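Local coordinates for PUA domain-containing protein (PDB 2Q07) that has not been characterised directly but, as a PUA-domain member of the archaeosine synthase type 1 family, probably binds RNA during tRNA modification, at residues A[16-21]-A[105-110]; A[29-34]-A[158-163]; A[41-46]-A[64-69]; A[210-215]-A[272-277]; A[238-243]-A[262-267]. All blocks are in the same frame, centred on the assembly; numbering follows the deposited sequence.

Contact 1: residues A[16-21]-A[105-110]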
# COMPACT_ATOMS: atom_id res chain seq x y z
N TYR A 16 8.53 3.65 -9.16
CA TYR A 16 7.12 3.99 -9.26
C TYR A 16 6.44 3.81 -7.91
O TYR A 16 5.68 4.67 -7.46
CB TYR A 16 6.42 3.10 -10.29
CG TYR A 16 4.94 3.36 -10.35
CD1 TYR A 16 4.45 4.60 -10.75
CD2 TYR A 16 4.02 2.37 -9.97
CE1 TYR A 16 3.09 4.86 -10.79
CE2 TYR A 16 2.64 2.62 -10.01
CZ TYR A 16 2.19 3.87 -10.41
OH TYR A 16 0.84 4.14 -10.45
N PHE A 17 6.72 2.68 -7.28
CA PHE A 17 6.16 2.36 -5.98
C PHE A 17 6.48 3.47 -4.98
O PHE A 17 5.59 3.98 -4.30
CB PHE A 17 6.73 1.04 -5.47
CG PHE A 17 6.36 0.73 -4.05
CD1 PHE A 17 5.05 0.38 -3.72
CD2 PHE A 17 7.30 0.83 -3.03
CE1 PHE A 17 4.68 0.15 -2.40
CE2 PHE A 17 6.94 0.60 -1.69
CZ PHE A 17 5.63 0.26 -1.38
N PHE A 18 7.76 3.83 -4.91
CA PHE A 18 8.23 4.86 -4.00
C PHE A 18 7.51 6.19 -4.18
O PHE A 18 7.03 6.78 -3.21
CB PHE A 18 9.73 5.08 -4.19
CG PHE A 18 10.58 4.19 -3.35
CD1 PHE A 18 11.73 3.61 -3.88
CD2 PHE A 18 10.25 3.94 -2.01
CE1 PHE A 18 12.54 2.79 -3.10
CE2 PHE A 18 11.06 3.12 -1.23
CZ PHE A 18 12.21 2.55 -1.77
N GLU A 19 7.44 6.65 -5.42
CA GLU A 19 6.82 7.92 -5.71
C GLU A 19 5.31 7.95 -5.49
O GLU A 19 4.78 8.92 -4.97
CB GLU A 19 7.16 8.34 -7.14
CG GLU A 19 8.62 8.80 -7.28
CD GLU A 19 8.97 9.30 -8.67
OE1 GLU A 19 9.97 10.05 -8.79
OE2 GLU A 19 8.27 8.94 -9.64
N ARG A 20 4.63 6.87 -5.88
CA ARG A 20 3.19 6.81 -5.73
C ARG A 20 2.80 6.63 -4.27
O ARG A 20 1.83 7.23 -3.80
CB ARG A 20 2.63 5.67 -6.57
CG ARG A 20 1.12 5.50 -6.48
CD ARG A 20 0.40 6.78 -6.84
NE ARG A 20 -1.04 6.58 -6.85
CZ ARG A 20 -1.92 7.52 -7.18
NH1 ARG A 20 -1.51 8.73 -7.52
NH2 ARG A 20 -3.22 7.24 -7.17
N ALA A 21 3.54 5.80 -3.54
CA ALA A 21 3.24 5.58 -2.14
C ALA A 21 3.46 6.88 -1.37
O ALA A 21 2.70 7.22 -0.47
CB ALA A 21 4.11 4.46 -1.57
N LYS A 105 13.77 9.03 4.63
CA LYS A 105 13.65 10.44 5.00
C LYS A 105 12.41 11.07 4.37
O LYS A 105 11.71 11.85 5.00
CB LYS A 105 14.88 11.25 4.57
CG LYS A 105 14.75 12.72 4.98
CD LYS A 105 16.04 13.51 4.88
CE LYS A 105 16.33 13.97 3.47
NZ LYS A 105 17.43 14.97 3.47
N ARG A 106 12.17 10.73 3.10
CA ARG A 106 11.01 11.25 2.38
C ARG A 106 9.70 10.91 3.05
O ARG A 106 8.82 11.76 3.17
CB ARG A 106 11.01 10.73 0.95
CG ARG A 106 12.27 11.11 0.22
CD ARG A 106 12.09 11.09 -1.27
NE ARG A 106 13.33 11.44 -1.95
CZ ARG A 106 13.42 11.71 -3.24
NH1 ARG A 106 12.33 11.66 -4.01
NH2 ARG A 106 14.59 12.01 -3.78
N PHE A 107 9.55 9.66 3.49
CA PHE A 107 8.33 9.24 4.16
C PHE A 107 8.17 9.91 5.53
O PHE A 107 7.08 10.28 5.93
CB PHE A 107 8.30 7.72 4.32
CG PHE A 107 7.91 6.99 3.07
CD1 PHE A 107 8.83 6.18 2.41
CD2 PHE A 107 6.62 7.08 2.57
CE1 PHE A 107 8.47 5.47 1.26
CE2 PHE A 107 6.24 6.38 1.42
CZ PHE A 107 7.17 5.57 0.77
N ILE A 108 9.28 10.06 6.25
CA ILE A 108 9.25 10.69 7.56
C ILE A 108 8.85 12.16 7.41
O ILE A 108 8.01 12.66 8.15
CB ILE A 108 10.63 10.63 8.23
CG1 ILE A 108 10.91 9.20 8.71
CG2 ILE A 108 10.71 11.63 9.40
CD1 ILE A 108 12.32 9.05 9.30
N GLU A 109 9.45 12.85 6.44
CA GLU A 109 9.13 14.26 6.23
C GLU A 109 7.74 14.47 5.62
O GLU A 109 7.04 15.42 5.97
CB GLU A 109 10.24 14.91 5.39
CG GLU A 109 11.55 15.01 6.20
CD GLU A 109 12.65 15.84 5.54
OE1 GLU A 109 13.34 16.58 6.29
OE2 GLU A 109 12.84 15.76 4.30
N LYS A 110 7.32 13.57 4.74
CA LYS A 110 5.99 13.66 4.15
C LYS A 110 4.95 13.43 5.24
O LYS A 110 3.90 14.06 5.27
CB LYS A 110 5.81 12.61 3.04
CG LYS A 110 4.35 12.45 2.58
CD LYS A 110 3.83 13.71 1.90
CE LYS A 110 2.31 13.69 1.71
NZ LYS A 110 1.83 12.60 0.80
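A first torsion of -79° sets CG of F107 beside its backbone N and anti to the carbonyl carbon, and from there the ring reaches across to helix 16-24, where F18 and A21 receive it. F18 turns to meet it with chi1 at -88°, which brings its far end closer to helix 94-111 than its CB is. The two phenyl side chains cross at about a right angle and touch rim to rim: F18 CD2 lies 4.0 Å from F107 CE1, near the plane of both rings. One turn on, A21 meets the neighbouring atoms, its CB 4.0 Å from F107 CZ. The A21 carbonyl carbon sits equally near F107 CE2, so the ring rests on backbone as well as on a methyl group. All three residues are buried and no hydrogen bond crosses between them. Further grip comes from W103, which stacks on F18, and from Y25, edge-to-face with F107. K110 NZ adds a polar tie to L22 O near the end of helix 16-24. This is aromatic helix-to-helix packing over strand 70-72, in an alpha/beta domain where helices cover a largely parallel sheet, probably as in the uracil-DNA-glycosylase-like fold.

Contact 2: residues A[29-34]-A[158-163]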
# COMPACT_ATOMS: atom_id res chain seq x y z
N SER A 29 -0.96 9.43 13.06
CA SER A 29 -0.25 9.69 14.32
C SER A 29 0.88 10.69 14.11
O SER A 29 1.33 10.91 12.99
CB SER A 29 0.33 8.37 14.85
OG SER A 29 1.17 8.56 15.98
N ASP A 30 1.35 11.29 15.20
CA ASP A 30 2.44 12.26 15.13
C ASP A 30 3.75 11.54 15.42
O ASP A 30 4.83 12.14 15.36
CB ASP A 30 2.22 13.37 16.15
CG ASP A 30 2.25 12.87 17.59
OD1 ASP A 30 1.85 11.72 17.83
OD2 ASP A 30 2.67 13.63 18.48
N THR A 31 3.65 10.25 15.73
CA THR A 31 4.82 9.43 16.01
C THR A 31 4.89 8.27 15.02
O THR A 31 3.87 7.71 14.65
CB THR A 31 4.77 8.87 17.46
OG1 THR A 31 4.85 9.96 18.39
CG2 THR A 31 5.92 7.90 17.72
N VAL A 32 6.10 7.92 14.58
CA VAL A 32 6.26 6.80 13.67
C VAL A 32 7.27 5.80 14.22
O VAL A 32 8.36 6.17 14.64
CB VAL A 32 6.71 7.24 12.26
CG1 VAL A 32 8.07 7.94 12.33
CG2 VAL A 32 6.79 6.03 11.34
N LEU A 33 6.88 4.53 14.22
CA LEU A 33 7.72 3.45 14.70
C LEU A 33 8.47 2.78 13.54
O LEU A 33 7.84 2.35 12.56
CB LEU A 33 6.84 2.41 15.41
CG LEU A 33 7.52 1.15 15.92
CD1 LEU A 33 8.57 1.52 16.95
CD2 LEU A 33 6.46 0.22 16.51
N LEU A 34 9.79 2.71 13.63
CA LEU A 34 10.59 2.07 12.58
C LEU A 34 10.90 0.64 13.02
O LEU A 34 11.32 0.40 14.17
CB LEU A 34 11.88 2.86 12.32
CG LEU A 34 11.73 4.36 12.06
CD1 LEU A 34 13.08 4.96 11.72
CD2 LEU A 34 10.74 4.59 10.92
N GLN A 158 7.81 2.92 26.79
CA GLN A 158 7.99 4.23 27.37
C GLN A 158 8.05 5.36 26.35
O GLN A 158 8.00 6.52 26.73
CB GLN A 158 9.21 4.22 28.29
CG GLN A 158 8.85 3.63 29.65
CD GLN A 158 10.03 3.37 30.56
OE1 GLN A 158 10.98 4.16 30.61
NE2 GLN A 158 9.97 2.26 31.30
N GLU A 159 8.13 5.01 25.07
CA GLU A 159 8.17 5.99 23.99
C GLU A 159 6.87 6.09 23.18
O GLU A 159 6.58 7.14 22.63
CB GLU A 159 9.29 5.67 22.98
CG GLU A 159 10.72 5.82 23.49
CD GLU A 159 11.02 7.19 24.04
OE1 GLU A 159 10.45 8.19 23.54
OE2 GLU A 159 11.83 7.28 24.98
N ILE A 160 6.11 5.00 23.10
CA ILE A 160 4.88 5.01 22.30
C ILE A 160 3.58 4.67 23.02
O ILE A 160 2.54 4.52 22.38
CB ILE A 160 5.00 4.05 21.08
CG1 ILE A 160 5.05 2.60 21.55
CG2 ILE A 160 6.25 4.38 20.26
CD1 ILE A 160 4.97 1.57 20.43
N GLU A 161 3.64 4.55 24.35
CA GLU A 161 2.45 4.22 25.14
C GLU A 161 1.30 5.15 24.73
O GLU A 161 1.47 6.37 24.72
CB GLU A 161 2.75 4.40 26.63
CG GLU A 161 1.96 3.48 27.55
CD GLU A 161 2.44 2.04 27.50
OE1 GLU A 161 2.57 1.50 26.38
OE2 GLU A 161 2.70 1.45 28.58
N SER A 162 0.14 4.59 24.40
CA SER A 162 -1.00 5.40 23.99
C SER A 162 -2.32 4.97 24.62
O SER A 162 -2.52 3.80 24.94
CB SER A 162 -1.14 5.39 22.47
OG SER A 162 -1.40 4.08 22.01
N LYS A 163 -3.23 5.93 24.77
CA LYS A 163 -4.53 5.72 25.40
C LYS A 163 -5.50 4.68 24.81
O LYS A 163 -5.81 3.69 25.47
CB LYS A 163 -5.26 7.07 25.53
CG LYS A 163 -4.50 8.12 26.37
CD LYS A 163 -3.22 8.60 25.67
CE LYS A 163 -2.44 9.59 26.52
NZ LYS A 163 -1.89 9.00 27.77
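T31 and I160 mark the closest approach of the two backbones, with CA atoms 7.7 Å apart, where the start of strand 31-36 runs past the last residue of helix 150-160; the chain leaves helical geometry at E161. T31 and L33, two residues apart on the strand, both point toward the helix end, while V32 between them points away. I160 answers each with a different branch. Its CG2 methyl meets CG2 of T31 at 4.4 Å. Its longer arm is extended beyond CG1 (chi2 172°), and at its tip CD1 reaches CD2 of L33, also at 4.4 Å. I160 touches V117 of strand 115-118 too, so the C-terminal end of helix 150-160 packs on the parallel strands of the DUF5591 region. The strand is entered through an ST turn, in which T31 N donates to S29 OG over 3.0 Å in a nearly straight bond. Beside the contact the charges pair with their opposites: D30 bridges to R114, just before strand 115-118, and E159 to K115 at its start. S162 OG bonds to N59 ND2. Between the segments themselves, then, three buried side chains meet through methyl groups alone, at relaxed van der Waals distances and with no hydrogen bond across; the attraction is dispersive and hydrophobic, and carries little directional preference.

Contact 3: residues A[41-46]-A[64-69]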
# COMPACT_ATOMS: atom_id res chain seq x y z
N LYS A 41 6.67 -12.49 4.70
CA LYS A 41 5.88 -11.34 4.28
C LYS A 41 4.45 -11.82 3.99
O LYS A 41 4.23 -13.01 3.77
CB LYS A 41 6.47 -10.71 3.02
CG LYS A 41 7.92 -10.25 3.15
CD LYS A 41 8.40 -9.65 1.84
CE LYS A 41 9.89 -9.40 1.84
NZ LYS A 41 10.37 -8.96 0.49
N PRO A 42 3.46 -10.91 4.04
CA PRO A 42 3.63 -9.49 4.35
C PRO A 42 4.10 -9.36 5.80
O PRO A 42 3.69 -10.14 6.65
CB PRO A 42 2.23 -8.92 4.13
CG PRO A 42 1.34 -10.06 4.48
CD PRO A 42 2.04 -11.24 3.82
N TYR A 43 4.97 -8.39 6.06
CA TYR A 43 5.56 -8.19 7.38
C TYR A 43 4.69 -8.35 8.62
O TYR A 43 5.15 -8.86 9.65
CB TYR A 43 6.24 -6.83 7.44
CG TYR A 43 7.19 -6.57 6.29
CD1 TYR A 43 7.06 -5.42 5.51
CD2 TYR A 43 8.23 -7.46 5.99
CE1 TYR A 43 7.94 -5.16 4.46
CE2 TYR A 43 9.13 -7.20 4.94
CZ TYR A 43 8.97 -6.04 4.18
OH TYR A 43 9.83 -5.76 3.15
N LEU A 44 3.44 -7.91 8.55
CA LEU A 44 2.56 -8.00 9.72
C LEU A 44 2.28 -9.43 10.20
O LEU A 44 1.91 -9.63 11.36
CB LEU A 44 1.24 -7.29 9.43
CG LEU A 44 0.32 -7.01 10.61
CD1 LEU A 44 1.05 -6.17 11.66
CD2 LEU A 44 -0.94 -6.29 10.11
N THR A 45 2.45 -10.41 9.33
CA THR A 45 2.21 -11.80 9.70
C THR A 45 3.48 -12.50 10.19
O THR A 45 3.44 -13.68 10.54
CB THR A 45 1.67 -12.63 8.52
OG1 THR A 45 2.73 -12.85 7.58
CG2 THR A 45 0.53 -11.89 7.81
N SER A 46 4.61 -11.80 10.20
CA SER A 46 5.86 -12.40 10.65
C SER A 46 5.87 -12.64 12.17
O SER A 46 5.20 -11.95 12.92
CB SER A 46 7.05 -11.50 10.30
OG SER A 46 7.09 -10.37 11.16
N ILE A 64 8.48 -0.11 7.84
CA ILE A 64 9.40 -1.24 7.88
C ILE A 64 10.62 -0.92 7.02
O ILE A 64 10.48 -0.64 5.82
CB ILE A 64 8.72 -2.53 7.34
CG1 ILE A 64 7.60 -2.96 8.29
CG2 ILE A 64 9.77 -3.64 7.18
CD1 ILE A 64 6.29 -2.22 8.08
N ILE A 65 11.81 -0.95 7.61
CA ILE A 65 13.02 -0.68 6.84
C ILE A 65 13.52 -1.97 6.19
O ILE A 65 13.68 -2.99 6.86
CB ILE A 65 14.16 -0.12 7.74
CG1 ILE A 65 13.73 1.21 8.37
CG2 ILE A 65 15.43 0.07 6.92
CD1 ILE A 65 14.71 1.74 9.40
N SER A 66 13.76 -1.90 4.89
CA SER A 66 14.25 -3.04 4.13
C SER A 66 15.22 -2.53 3.07
O SER A 66 15.69 -1.39 3.13
CB SER A 66 13.08 -3.78 3.47
OG SER A 66 13.51 -5.00 2.91
N SER A 67 15.53 -3.38 2.09
CA SER A 67 16.43 -2.99 1.01
C SER A 67 16.05 -3.71 -0.28
O SER A 67 15.97 -4.94 -0.32
CB SER A 67 17.88 -3.32 1.37
OG SER A 67 18.76 -2.92 0.33
N PRO A 68 15.83 -2.95 -1.36
CA PRO A 68 15.94 -1.49 -1.44
C PRO A 68 14.69 -0.76 -0.95
O PRO A 68 14.67 0.47 -0.86
CB PRO A 68 16.15 -1.22 -2.93
CG PRO A 68 16.20 -2.60 -3.59
CD PRO A 68 15.45 -3.50 -2.67
N LEU A 69 13.65 -1.52 -0.62
CA LEU A 69 12.39 -0.91 -0.21
C LEU A 69 12.20 -0.46 1.23
O LEU A 69 12.54 -1.15 2.19
CB LEU A 69 11.23 -1.83 -0.58
CG LEU A 69 10.92 -2.01 -2.07
CD1 LEU A 69 9.77 -2.98 -2.24
CD2 LEU A 69 10.57 -0.66 -2.71
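Y43 and I64 make the main contact, a CH-pi interaction: CG2 of I64 stands over one face of the tyrosine ring, 3.7 Å from the centroid and 17° off the ring normal. I64 presents this methyl because CG1 lies beside the backbone N (chi1 -66°), which puts CG2 anti to that N. I64 CG2 is offset toward the CD1-CE1 side, 3.6 Å from Y43 CE1, and CG1 runs alongside CD1 and CG of the same ring. At the far end, Y43 OH lies beside the S66 side chain, 3.8 Å from S66 OG, a van der Waals approach. No hydrogen bond crosses between the segments; several lie within the turn that carries the ring. P42 O takes both N and OG1 of T45, the hydroxyl at 3.0 Å and in the carbonyl plane. Y43 O is gripped in the same double fashion by N and OG of S46, with OG at 2.9 Å. S46 OG also caps H49 N, and H49 packs against both Y43 and I64. What results is a short 3-10 turn passing into an N-capped helix, on the link of a beta-alpha-beta crossover from strand 31-36 through helix 47-55 to parallel strand 61-65.

Contact 4: residues A[210-215]-A[272-277]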
# COMPACT_ATOMS: atom_id res chain seq x y z
N ARG A 210 -4.13 -11.72 -3.01
CA ARG A 210 -2.78 -12.12 -2.62
C ARG A 210 -1.91 -12.58 -3.79
O ARG A 210 -0.70 -12.64 -3.67
CB ARG A 210 -2.82 -13.21 -1.55
CG ARG A 210 -3.69 -14.42 -1.88
CD ARG A 210 -3.48 -15.55 -0.87
NE ARG A 210 -4.50 -16.59 -1.00
CZ ARG A 210 -4.42 -17.80 -0.43
NH1 ARG A 210 -3.36 -18.12 0.31
NH2 ARG A 210 -5.40 -18.68 -0.60
N ILE A 211 -2.54 -12.90 -4.92
CA ILE A 211 -1.79 -13.35 -6.09
C ILE A 211 -1.12 -12.17 -6.80
O ILE A 211 0.08 -12.18 -7.03
CB ILE A 211 -2.70 -14.07 -7.12
CG1 ILE A 211 -3.34 -15.30 -6.48
CG2 ILE A 211 -1.89 -14.49 -8.33
CD1 ILE A 211 -4.25 -16.06 -7.42
N TYR A 212 -1.91 -11.15 -7.13
CA TYR A 212 -1.39 -9.98 -7.82
C TYR A 212 -0.92 -8.86 -6.90
O TYR A 212 -0.43 -7.84 -7.37
CB TYR A 212 -2.44 -9.44 -8.79
CG TYR A 212 -2.73 -10.38 -9.94
CD1 TYR A 212 -3.52 -11.51 -9.77
CD2 TYR A 212 -2.16 -10.16 -11.20
CE1 TYR A 212 -3.74 -12.41 -10.81
CE2 TYR A 212 -2.37 -11.04 -12.25
CZ TYR A 212 -3.16 -12.17 -12.05
OH TYR A 212 -3.35 -13.06 -13.08
N GLY A 213 -1.07 -9.06 -5.59
CA GLY A 213 -0.64 -8.04 -4.64
C GLY A 213 -1.27 -6.68 -4.90
O GLY A 213 -0.57 -5.67 -5.06
N MSE A 214 -2.60 -6.65 -4.97
CA MSE A 214 -3.33 -5.41 -5.20
C MSE A 214 -4.79 -5.64 -4.86
O MSE A 214 -5.20 -6.77 -4.61
CB MSE A 214 -3.20 -4.97 -6.66
CG MSE A 214 -4.01 -5.80 -7.64
SE MSE A 214 -3.51 -5.49 -9.50
CE MSE A 214 -3.89 -3.60 -9.60
N LEU A 215 -5.58 -4.57 -4.87
CA LEU A 215 -7.00 -4.66 -4.58
C LEU A 215 -7.81 -5.01 -5.80
O LEU A 215 -7.57 -4.49 -6.89
CB LEU A 215 -7.54 -3.32 -4.06
CG LEU A 215 -7.38 -2.92 -2.60
CD1 LEU A 215 -8.05 -1.57 -2.39
CD2 LEU A 215 -8.00 -3.96 -1.69
N VAL A 272 -14.69 -4.99 -14.95
CA VAL A 272 -13.40 -4.83 -14.30
C VAL A 272 -12.40 -5.77 -14.97
O VAL A 272 -12.76 -6.89 -15.33
CB VAL A 272 -13.50 -5.19 -12.80
CG1 VAL A 272 -12.13 -5.13 -12.16
CG2 VAL A 272 -14.46 -4.25 -12.10
N GLY A 273 -11.17 -5.31 -15.13
CA GLY A 273 -10.14 -6.14 -15.73
C GLY A 273 -8.74 -5.64 -15.42
O GLY A 273 -8.55 -4.62 -14.76
N LEU A 274 -7.74 -6.38 -15.90
CA LEU A 274 -6.34 -6.01 -15.71
C LEU A 274 -5.76 -5.57 -17.04
O LEU A 274 -5.67 -6.36 -17.98
CB LEU A 274 -5.52 -7.19 -15.19
CG LEU A 274 -5.27 -7.33 -13.69
CD1 LEU A 274 -4.33 -8.50 -13.47
CD2 LEU A 274 -4.65 -6.05 -13.12
N ALA A 275 -5.37 -4.30 -17.13
CA ALA A 275 -4.80 -3.78 -18.36
C ALA A 275 -3.52 -4.55 -18.71
O ALA A 275 -2.75 -4.91 -17.82
CB ALA A 275 -4.49 -2.30 -18.20
N ALA A 276 -3.31 -4.82 -19.99
CA ALA A 276 -2.12 -5.54 -20.42
C ALA A 276 -1.15 -4.56 -21.06
O ALA A 276 0.05 -4.82 -21.13
CB ALA A 276 -2.49 -6.65 -21.42
N MSE A 277 -1.67 -3.44 -21.53
CA MSE A 277 -0.86 -2.40 -22.15
C MSE A 277 -1.26 -1.01 -21.65
O MSE A 277 -2.30 -0.85 -21.01
CB MSE A 277 -0.97 -2.47 -23.69
CG MSE A 277 -2.39 -2.55 -24.23
SE MSE A 277 -2.46 -2.63 -26.17
CE MSE A 277 -2.01 -4.50 -26.41
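L274 bridges to Y212 and M214 where the PUA domain meets the pre-PUA sheet, at a G1 beta bulge formed by G213 and M214 opposite D209. Starting at CB, the leucine leaves strand 270-275 toward the other segment, and its chi1 of -96° is well off a staggered value. CB and CG act as the stalk; the touching is done by the two methyls at the fork. CD1 approaches the tyrosine ring obliquely, 3.4 Å from Y212 CE2 and 3.6 Å from Y212 CD2, a tight fit. D209 OD1 accepts from the backbone N of I211 and Y212, holding the turn from which Y212 projects. V261, on the adjacent PUA strand, touches both L274 and M214. CD2, the other methyl, meets the selenomethionine M214, whose chain bends at chi3 (-60°) and runs antiparallel alongside the leucine; here the selenium atom SE lies 3.8 Å from L274 CD2.

Contact 5: residues A[238-243]-A[262-267]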
# COMPACT_ATOMS: atom_id res chain seq x y z
N PHE A 238 -19.44 -5.64 -28.48
CA PHE A 238 -19.34 -7.09 -28.66
C PHE A 238 -19.50 -7.79 -27.31
O PHE A 238 -19.32 -7.18 -26.26
CB PHE A 238 -17.99 -7.43 -29.30
CG PHE A 238 -16.81 -6.77 -28.62
CD1 PHE A 238 -16.24 -7.32 -27.48
CD2 PHE A 238 -16.30 -5.57 -29.12
CE1 PHE A 238 -15.18 -6.69 -26.84
CE2 PHE A 238 -15.24 -4.93 -28.49
CZ PHE A 238 -14.67 -5.49 -27.35
N GLU A 239 -19.83 -9.08 -27.35
CA GLU A 239 -20.01 -9.87 -26.14
C GLU A 239 -18.63 -10.09 -25.52
O GLU A 239 -17.78 -10.73 -26.12
CB GLU A 239 -20.62 -11.24 -26.47
CG GLU A 239 -21.86 -11.20 -27.36
CD GLU A 239 -23.10 -10.68 -26.66
OE1 GLU A 239 -23.50 -11.27 -25.62
OE2 GLU A 239 -23.68 -9.68 -27.14
N VAL A 240 -18.41 -9.56 -24.31
CA VAL A 240 -17.11 -9.73 -23.67
C VAL A 240 -16.95 -11.12 -23.07
O VAL A 240 -17.83 -11.61 -22.37
CB VAL A 240 -16.88 -8.66 -22.57
CG1 VAL A 240 -15.55 -8.91 -21.88
CG2 VAL A 240 -16.92 -7.26 -23.18
N LYS A 241 -15.81 -11.75 -23.36
CA LYS A 241 -15.51 -13.09 -22.87
C LYS A 241 -14.01 -13.31 -22.63
O LYS A 241 -13.26 -13.61 -23.56
CB LYS A 241 -16.02 -14.14 -23.86
CG LYS A 241 -17.53 -14.16 -24.01
CD LYS A 241 -18.02 -15.43 -24.69
CE LYS A 241 -19.54 -15.43 -24.75
NZ LYS A 241 -20.12 -16.70 -25.27
N GLY A 242 -13.57 -13.15 -21.39
CA GLY A 242 -12.18 -13.36 -21.06
C GLY A 242 -11.17 -12.33 -21.53
O GLY A 242 -10.46 -11.75 -20.72
N THR A 243 -11.11 -12.09 -22.84
CA THR A 243 -10.15 -11.14 -23.39
C THR A 243 -10.74 -10.03 -24.26
O THR A 243 -11.75 -10.21 -24.92
CB THR A 243 -9.09 -11.87 -24.27
OG1 THR A 243 -8.45 -12.90 -23.49
CG2 THR A 243 -8.04 -10.89 -24.76
N VAL A 262 -8.55 -1.66 -14.56
CA VAL A 262 -9.30 -0.68 -15.33
C VAL A 262 -10.77 -1.07 -15.40
O VAL A 262 -11.14 -2.21 -15.15
CB VAL A 262 -8.75 -0.56 -16.78
CG1 VAL A 262 -7.27 -0.17 -16.74
CG2 VAL A 262 -8.94 -1.87 -17.53
N VAL A 263 -11.61 -0.10 -15.73
CA VAL A 263 -13.03 -0.32 -15.85
C VAL A 263 -13.40 -0.07 -17.30
O VAL A 263 -13.35 1.07 -17.77
CB VAL A 263 -13.82 0.64 -14.95
CG1 VAL A 263 -15.31 0.50 -15.21
CG2 VAL A 263 -13.50 0.36 -13.48
N PHE A 264 -13.75 -1.14 -18.02
CA PHE A 264 -14.14 -1.04 -19.42
C PHE A 264 -15.66 -0.88 -19.52
O PHE A 264 -16.38 -1.19 -18.56
CB PHE A 264 -13.68 -2.28 -20.19
CG PHE A 264 -14.27 -3.58 -19.68
CD1 PHE A 264 -15.54 -4.00 -20.09
CD2 PHE A 264 -13.54 -4.38 -18.81
CE1 PHE A 264 -16.08 -5.20 -19.63
CE2 PHE A 264 -14.07 -5.58 -18.34
CZ PHE A 264 -15.34 -6.00 -18.75
N HIS A 265 -16.15 -0.39 -20.65
CA HIS A 265 -17.58 -0.19 -20.82
C HIS A 265 -18.03 0.10 -22.27
O HIS A 265 -17.25 0.55 -23.10
CB HIS A 265 -18.04 0.99 -19.95
CG HIS A 265 -17.49 2.31 -20.40
ND1 HIS A 265 -16.20 2.72 -20.12
CD2 HIS A 265 -18.04 3.29 -21.17
CE1 HIS A 265 -15.98 3.89 -20.70
NE2 HIS A 265 -17.07 4.25 -21.34
N ASN A 266 -19.30 -0.18 -22.54
CA ASN A 266 -19.94 0.12 -23.82
C ASN A 266 -21.40 0.47 -23.52
O ASN A 266 -21.74 0.75 -22.38
CB ASN A 266 -19.84 -1.02 -24.84
CG ASN A 266 -20.35 -2.34 -24.32
OD1 ASN A 266 -21.34 -2.41 -23.60
ND2 ASN A 266 -19.68 -3.41 -24.72
N SER A 267 -22.26 0.46 -24.53
CA SER A 267 -23.66 0.82 -24.33
C SER A 267 -24.51 -0.17 -23.54
O SER A 267 -25.63 0.16 -23.14
CB SER A 267 -24.33 1.09 -25.68
OG SER A 267 -24.50 -0.12 -26.39
O HOH W 1 -21.17 -5.85 -24.41
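V240 and F264 touch directly: the valine methyl CG2 lies 4.2 Å from F264 CE1, approaching the ring obliquely. A second link goes through water. F238 O and N266 ND2 are 4.1 Å apart, and a single water closes the distance, giving a hydrogen to F238 O at 2.9 Å and accepting one from N266 ND2 at the same length. Behind these contacts, V240 turns CG2 beside its backbone N (chi1 177° to CG1), toward the phenyl group. N266 is held at both ends of its amide. OD1 accepts from the backbone N of R268 and of I269, while ND2 also donates to G236 O; this fixes the amide's rotation and aims ND2 at the water. The loop has its own restraints as well, since K296 NZ bonds to V240 O and E239 forms a salt bridge with R268. Further out, V240 and F264 both pack on I235 of strand 232-235 and V293 of strand 289-297. In the PUA domain, with its six-stranded mixed sheet, the 238-243 loop thus faces strand 261-265 through its side chains and is bonded at G242 to V293, while V263 and H265 touch helix 219-227.

Contacts 1, 2 and 3 belong to the DUF5591 part of this chain, itself the C-terminal part of a longer protein whose probable role in tRNA modification is that of the whole. Contact 2 opens before contact 1 closes, and contact 3 falls within both spans. Contacts 2 and 3 reach neighbouring parallel strands, 31-36 and 61-65, with centres about 19 Å apart, and contact 3 touches contact 1 through P68 and L69. Of the five, contact 4 joins the pre-PUA and PUA regions; contact 5 lies wholly in the PUA domain, its centre about 48 Å from that of contact 2. Their strands, 270-275 and 261-265, are sheet neighbours, joined by a probable hydrogen bond, G273 O to V262 N.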